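Local coordinates for protein glycosyltransferase (Streptomyces halstedii, PDB 3WAD) that belongs to the GT-B class of glycosyltransferases, built from two domains that each carry a parallel beta-sheet flanked by helices, at residues M5-N10 and P37-A42; A221-H226 and A398-T403. All blocks are in the same frame, centred on the assembly; numbering follows the deposited sequence.

Interaction 1 (M5-N10 and P37-A42)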
loop_
_atom_site.group_PDB
_atom_site.type_symbol
_atom_site.label_atom_id
_atom_site.label_comp_id
_atom_site.label_asym_id
_atom_site.label_seq_id
_atom_site.Cartn_x
_atom_site.Cartn_y
_atom_site.Cartn_z
ATOM N N MET B 5 11.848 -8.565 -1.092
ATOM C CA MET B 5 11.389 -8.537 -2.496
ATOM C C MET B 5 12.282 -7.660 -3.302
ATOM O O MET B 5 12.704 -6.601 -2.811
ATOM C CB MET B 5 9.995 -7.985 -2.563
ATOM C CG MET B 5 9.053 -8.771 -1.599
ATOM S SD MET B 5 7.308 -8.278 -1.731
ATOM C CE MET B 5 6.850 -8.811 -3.408
ATOM N N THR B 6 12.638 -8.097 -4.517
ATOM C CA THR B 6 13.561 -7.293 -5.255
ATOM C C THR B 6 13.030 -7.147 -6.705
ATOM O O THR B 6 12.482 -8.081 -7.267
ATOM C CB THR B 6 14.968 -7.788 -5.120
ATOM O OG1 THR B 6 15.868 -6.912 -5.830
ATOM C CG2 THR B 6 15.109 -9.256 -5.626
ATOM N N VAL B 7 13.176 -5.959 -7.265
ATOM C CA VAL B 7 12.751 -5.718 -8.652
ATOM C C VAL B 7 13.723 -4.680 -9.223
ATOM O O VAL B 7 14.118 -3.744 -8.492
ATOM C CB VAL B 7 11.238 -5.330 -8.729
ATOM C CG1 VAL B 7 10.984 -4.056 -7.955
ATOM C CG2 VAL B 7 10.788 -5.098 -10.184
ATOM N N PHE B 8 14.147 -4.828 -10.495
ATOM C CA PHE B 8 14.943 -3.780 -11.138
ATOM C C PHE B 8 14.117 -2.451 -11.245
ATOM O O PHE B 8 12.902 -2.487 -11.107
ATOM C CB PHE B 8 15.553 -4.206 -12.498
ATOM C CG PHE B 8 14.546 -4.287 -13.623
ATOM C CD1 PHE B 8 14.444 -3.240 -14.559
ATOM C CD2 PHE B 8 13.619 -5.350 -13.701
ATOM C CE1 PHE B 8 13.427 -3.283 -15.605
ATOM C CE2 PHE B 8 12.647 -5.434 -14.731
ATOM C CZ PHE B 8 12.561 -4.414 -15.697
ATOM N N ALA B 9 14.780 -1.292 -11.463
ATOM C CA ALA B 9 14.083 0.007 -11.447
ATOM C C ALA B 9 13.210 0.233 -12.666
ATOM O O ALA B 9 13.643 0.753 -13.728
ATOM C CB ALA B 9 15.088 1.212 -11.197
ATOM N N ASN B 10 11.947 -0.175 -12.529
ATOM C CA ASN B 10 10.981 -0.075 -13.613
ATOM C C ASN B 10 9.651 -0.043 -12.932
ATOM O O ASN B 10 9.336 -1.002 -12.214
ATOM C CB ASN B 10 11.011 -1.329 -14.526
ATOM C CG ASN B 10 9.939 -1.264 -15.641
ATOM O OD1 ASN B 10 8.768 -1.601 -15.464
ATOM N ND2 ASN B 10 10.364 -0.834 -16.796
ATOM N N PRO B 37 18.233 3.001 -6.806
ATOM C CA PRO B 37 17.819 4.274 -6.165
ATOM C C PRO B 37 16.754 5.015 -6.953
ATOM O O PRO B 37 15.822 5.599 -6.336
ATOM C CB PRO B 37 19.127 5.075 -6.086
ATOM C CG PRO B 37 20.231 4.034 -6.059
ATOM C CD PRO B 37 19.698 2.823 -6.816
ATOM N N ASP B 38 16.817 4.946 -8.291
ATOM C CA ASP B 38 15.819 5.600 -9.103
ATOM C C ASP B 38 14.428 4.984 -9.018
ATOM O O ASP B 38 13.489 5.530 -9.585
ATOM C CB ASP B 38 16.259 5.794 -10.604
ATOM C CG ASP B 38 16.741 4.524 -11.273
ATOM O OD1 ASP B 38 17.320 3.614 -10.632
ATOM O OD2 ASP B 38 16.536 4.429 -12.495
ATOM N N ASN B 39 14.264 3.851 -8.335
ATOM C CA ASN B 39 12.906 3.321 -8.201
ATOM C C ASN B 39 12.366 3.693 -6.816
ATOM O O ASN B 39 11.255 3.365 -6.515
ATOM C CB ASN B 39 12.856 1.773 -8.367
ATOM C CG ASN B 39 11.513 1.263 -8.904
ATOM O OD1 ASN B 39 10.738 1.994 -9.478
ATOM N ND2 ASN B 39 11.275 -0.040 -8.747
ATOM N N VAL B 40 13.124 4.414 -5.997
ATOM C CA VAL B 40 12.662 4.683 -4.640
ATOM C C VAL B 40 11.390 5.516 -4.573
ATOM O O VAL B 40 10.441 5.235 -3.837
ATOM C CB VAL B 40 13.803 5.248 -3.761
ATOM C CG1 VAL B 40 13.218 6.005 -2.485
ATOM C CG2 VAL B 40 14.801 4.089 -3.354
ATOM N N GLN B 41 11.295 6.536 -5.390
ATOM C CA GLN B 41 10.113 7.311 -5.322
ATOM C C GLN B 41 8.844 6.484 -5.640
ATOM O O GLN B 41 7.738 6.725 -5.023
ATOM C CB GLN B 41 10.222 8.499 -6.307
ATOM C CG GLN B 41 8.941 9.374 -6.284
ATOM C CD GLN B 41 8.756 9.993 -4.938
ATOM O OE1 GLN B 41 9.690 10.561 -4.404
ATOM N NE2 GLN B 41 7.551 9.865 -4.352
ATOM N N ALA B 42 8.934 5.648 -6.672
ATOM C CA ALA B 42 7.826 4.783 -7.058
ATOM C C ALA B 42 7.474 3.818 -5.881
ATOM O O ALA B 42 6.301 3.520 -5.668
ATOM C CB ALA B 42 8.154 3.956 -8.316
HETATM O O HOH W 1 15.333 2.822 -14.251
#
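The carboxylate of Asp38 reaches Ala9 through a water: the water donates to Asp38 OD2 at 2.7 Å and to Ala9 O at 2.7 Å, bridging the loops that follow two neighbouring parallel strands, 2-6 and 30-35, of the N-terminal Rossmann-like domain. Beyond the water, OD2 also accepts a bond from the backbone N of Asn58, and OD1 one from that of Leu57, so both oxygens are held and the carboxylate is fixed in its rotation. With CG set between its own backbone N and carbonyl carbon (chi1 52°), the carboxylate end swings back toward the Ala9 methyl, whose CB lies 3.3 Å from Asp38 OD1.

That same methyl packs on Asn39, CB to CB at 3.6 Å, where the two backbones come nearest, CA to CA. The Asn39 amide lies beside the backbone of Phe8 to Asn10 and makes no hydrogen bond to it; its ND2 is bonded instead to Ser35 OG, which also bonds Val7 O, linking both loops through one hydroxyl. The Val7 side chain meets Asn39 at roughly a right angle, its CG1 methyl 4.1 Å from Asn39 ND2.

Interaction 2 (A221-H226 and A398-T403)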
loop_
_atom_site.group_PDB
_atom_site.type_symbol
_atom_site.label_atom_id
_atom_site.label_comp_id
_atom_site.label_asym_id
_atom_site.label_seq_id
_atom_site.Cartn_x
_atom_site.Cartn_y
_atom_site.Cartn_z
ATOM N N ALA B 221 3.901 -24.063 -10.637
ATOM C CA ALA B 221 3.841 -22.596 -10.513
ATOM C C ALA B 221 2.694 -22.391 -9.594
ATOM O O ALA B 221 1.658 -23.032 -9.780
ATOM C CB ALA B 221 3.475 -21.929 -11.855
ATOM N N LEU B 222 2.820 -21.481 -8.646
ATOM C CA LEU B 222 1.670 -21.105 -7.838
ATOM C C LEU B 222 0.908 -20.158 -8.751
ATOM O O LEU B 222 1.519 -19.368 -9.482
ATOM C CB LEU B 222 2.155 -20.345 -6.611
ATOM C CG LEU B 222 2.988 -21.146 -5.600
ATOM C CD1 LEU B 222 3.661 -20.159 -4.668
ATOM C CD2 LEU B 222 1.980 -21.977 -4.830
ATOM N N SER B 223 -0.411 -20.264 -8.734
ATOM C CA SER B 223 -1.242 -19.305 -9.384
ATOM C C SER B 223 -1.944 -18.461 -8.350
ATOM O O SER B 223 -1.878 -18.742 -7.119
ATOM C CB SER B 223 -2.218 -19.994 -10.332
ATOM O OG SER B 223 -3.149 -20.789 -9.603
ATOM N N MET B 224 -2.576 -17.412 -8.845
ATOM C CA MET B 224 -3.024 -16.317 -8.007
ATOM C C MET B 224 -4.058 -15.493 -8.781
ATOM O O MET B 224 -4.041 -15.447 -9.992
ATOM C CB MET B 224 -1.824 -15.506 -7.532
ATOM C CG MET B 224 -2.101 -14.081 -7.237
ATOM S SD MET B 224 -0.608 -13.261 -6.793
ATOM C CE MET B 224 0.260 -13.245 -8.372
ATOM N N ARG B 225 -5.049 -14.996 -8.062
ATOM C CA ARG B 225 -5.991 -14.024 -8.581
ATOM C C ARG B 225 -5.250 -12.656 -8.576
ATOM O O ARG B 225 -5.446 -11.808 -7.699
ATOM C CB ARG B 225 -7.213 -13.983 -7.678
ATOM C CG ARG B 225 -8.376 -13.137 -8.235
ATOM C CD ARG B 225 -9.594 -13.242 -7.397
ATOM N NE ARG B 225 -9.330 -12.681 -6.047
ATOM C CZ ARG B 225 -9.993 -12.989 -4.938
ATOM N NH1 ARG B 225 -10.966 -13.902 -4.974
ATOM N NH2 ARG B 225 -9.667 -12.413 -3.780
ATOM N N HIS B 226 -4.456 -12.442 -9.617
ATOM C CA HIS B 226 -3.580 -11.292 -9.740
ATOM C C HIS B 226 -4.308 -9.988 -9.636
ATOM O O HIS B 226 -5.219 -9.707 -10.384
ATOM C CB HIS B 226 -2.779 -11.382 -11.060
ATOM C CG HIS B 226 -1.752 -10.311 -11.221
ATOM N ND1 HIS B 226 -0.898 -9.931 -10.199
ATOM C CD2 HIS B 226 -1.464 -9.512 -12.287
ATOM C CE1 HIS B 226 -0.085 -8.987 -10.652
ATOM N NE2 HIS B 226 -0.418 -8.708 -11.906
ATOM N N ALA B 398 -12.173 -16.996 -9.000
ATOM C CA ALA B 398 -12.050 -18.296 -8.317
ATOM C C ALA B 398 -10.617 -18.688 -8.150
ATOM O O ALA B 398 -10.344 -19.723 -7.538
ATOM C CB ALA B 398 -12.810 -19.396 -9.137
ATOM N N LEU B 399 -9.667 -17.907 -8.704
ATOM C CA LEU B 399 -8.261 -18.205 -8.420
ATOM C C LEU B 399 -7.826 -17.913 -6.972
ATOM O O LEU B 399 -8.489 -17.202 -6.248
ATOM C CB LEU B 399 -7.324 -17.473 -9.417
ATOM C CG LEU B 399 -7.401 -17.906 -10.872
ATOM C CD1 LEU B 399 -6.571 -16.867 -11.758
ATOM C CD2 LEU B 399 -6.774 -19.297 -10.955
ATOM N N PRO B 400 -6.659 -18.402 -6.549
ATOM C CA PRO B 400 -6.451 -18.167 -5.117
ATOM C C PRO B 400 -6.237 -16.671 -4.762
ATOM O O PRO B 400 -5.493 -15.940 -5.449
ATOM C CB PRO B 400 -5.244 -18.996 -4.763
ATOM C CG PRO B 400 -4.946 -19.894 -5.959
ATOM C CD PRO B 400 -5.690 -19.333 -7.147
ATOM N N SER B 401 -6.944 -16.246 -3.726
ATOM C CA SER B 401 -6.968 -14.904 -3.250
ATOM C C SER B 401 -5.558 -14.521 -2.837
ATOM O O SER B 401 -4.709 -15.394 -2.640
ATOM C CB SER B 401 -7.896 -14.839 -2.031
ATOM O OG SER B 401 -7.166 -15.277 -0.913
ATOM N N LEU B 402 -5.273 -13.229 -2.658
ATOM C CA LEU B 402 -3.928 -12.899 -2.154
ATOM C C LEU B 402 -3.642 -13.455 -0.735
ATOM O O LEU B 402 -2.517 -13.855 -0.450
ATOM C CB LEU B 402 -3.633 -11.366 -2.212
ATOM C CG LEU B 402 -2.948 -10.757 -3.462
ATOM C CD1 LEU B 402 -3.207 -11.601 -4.643
ATOM C CD2 LEU B 402 -3.574 -9.388 -3.709
ATOM N N THR B 403 -4.636 -13.421 0.156
ATOM C CA THR B 403 -4.491 -14.025 1.487
ATOM C C THR B 403 -4.119 -15.544 1.410
ATOM O O THR B 403 -3.099 -15.938 1.952
ATOM C CB THR B 403 -5.776 -13.852 2.275
ATOM O OG1 THR B 403 -6.092 -12.455 2.286
ATOM C CG2 THR B 403 -5.569 -14.279 3.691
HETATM O O HOH W 2 -7.331 -11.270 -3.352
#
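The backbones of 223-225 and 399-402 run 79° apart and are joined by one direct hydrogen bond, from Arg225 N to Pro400 O (2.8 Å), nearly straight at the hydrogen (174°), with the donor tilted out of the carbonyl plane. Here the C-terminal tail crosses back to the N-terminal domain of the GT-B fold, at the start of helix 402-415. Met224 CA adds a CH...O contact to the same Pro400 O, at 3.6 Å, and Arg225 sits at the centre of an inverse gamma turn, closed by a weak bond from His226 N to Met224 O.

Leu399 packs on the backbone of 224-225: its CB lies against Arg225 N and CA, while CD1 comes to 3.4 Å from Met224 O. Alongside, the Pro400 ring rests on Ser223, with CG 3.5 Å from Ser223 O and CD near the hydroxyl OG. Met224 and Leu402 meet obliquely, Leu402 CD1 touching both CG and SD of the methionine; Pro19 and Ala23 of helix 18-27 also pack on Leu402.

Arg225 extends from the backbone with CG anti to its own N (chi1 -172°), then bends at chi3 to bring the guanidinium over Ser401. Ser401 CA lies above one face, toward the rim, and CB is 3.5 Å from Arg225 NH2. A water accepts from NH2 (2.6 Å) and from Leu402 N (2.9 Å), while NH1 bonds Asp397 O. Ser401 is the N-cap residue of helix 402-415, its OG bonded to Glu404 N. The arginine is thus held by neutral oxygens, a carbonyl and a water, with no carboxylate in the contact, so the join depends on backbone polarity and apolar packing rather than on a salt bridge.

How the interactions relate
Both contacts reach the same seven-stranded parallel sheet of the N-terminal domain, with centres 24 Å apart and nearest atoms about 9 Å apart, so they do not touch. Interaction 1 lies in the loops after the adjacent strands 2-6 and 30-35, whereas interaction 2 starts from 221-222, an outermost strand within this chain. Along the sequence they come in series, interaction 1 closing before interaction 2 opens. The first joins neighbouring parts of one domain; the second joins segments 172 residues apart, with the whole C-terminal sheet between them, and brings the returning tail and helix 402-415 onto the N-terminal domain, tying the two halves of the GT-B architecture together.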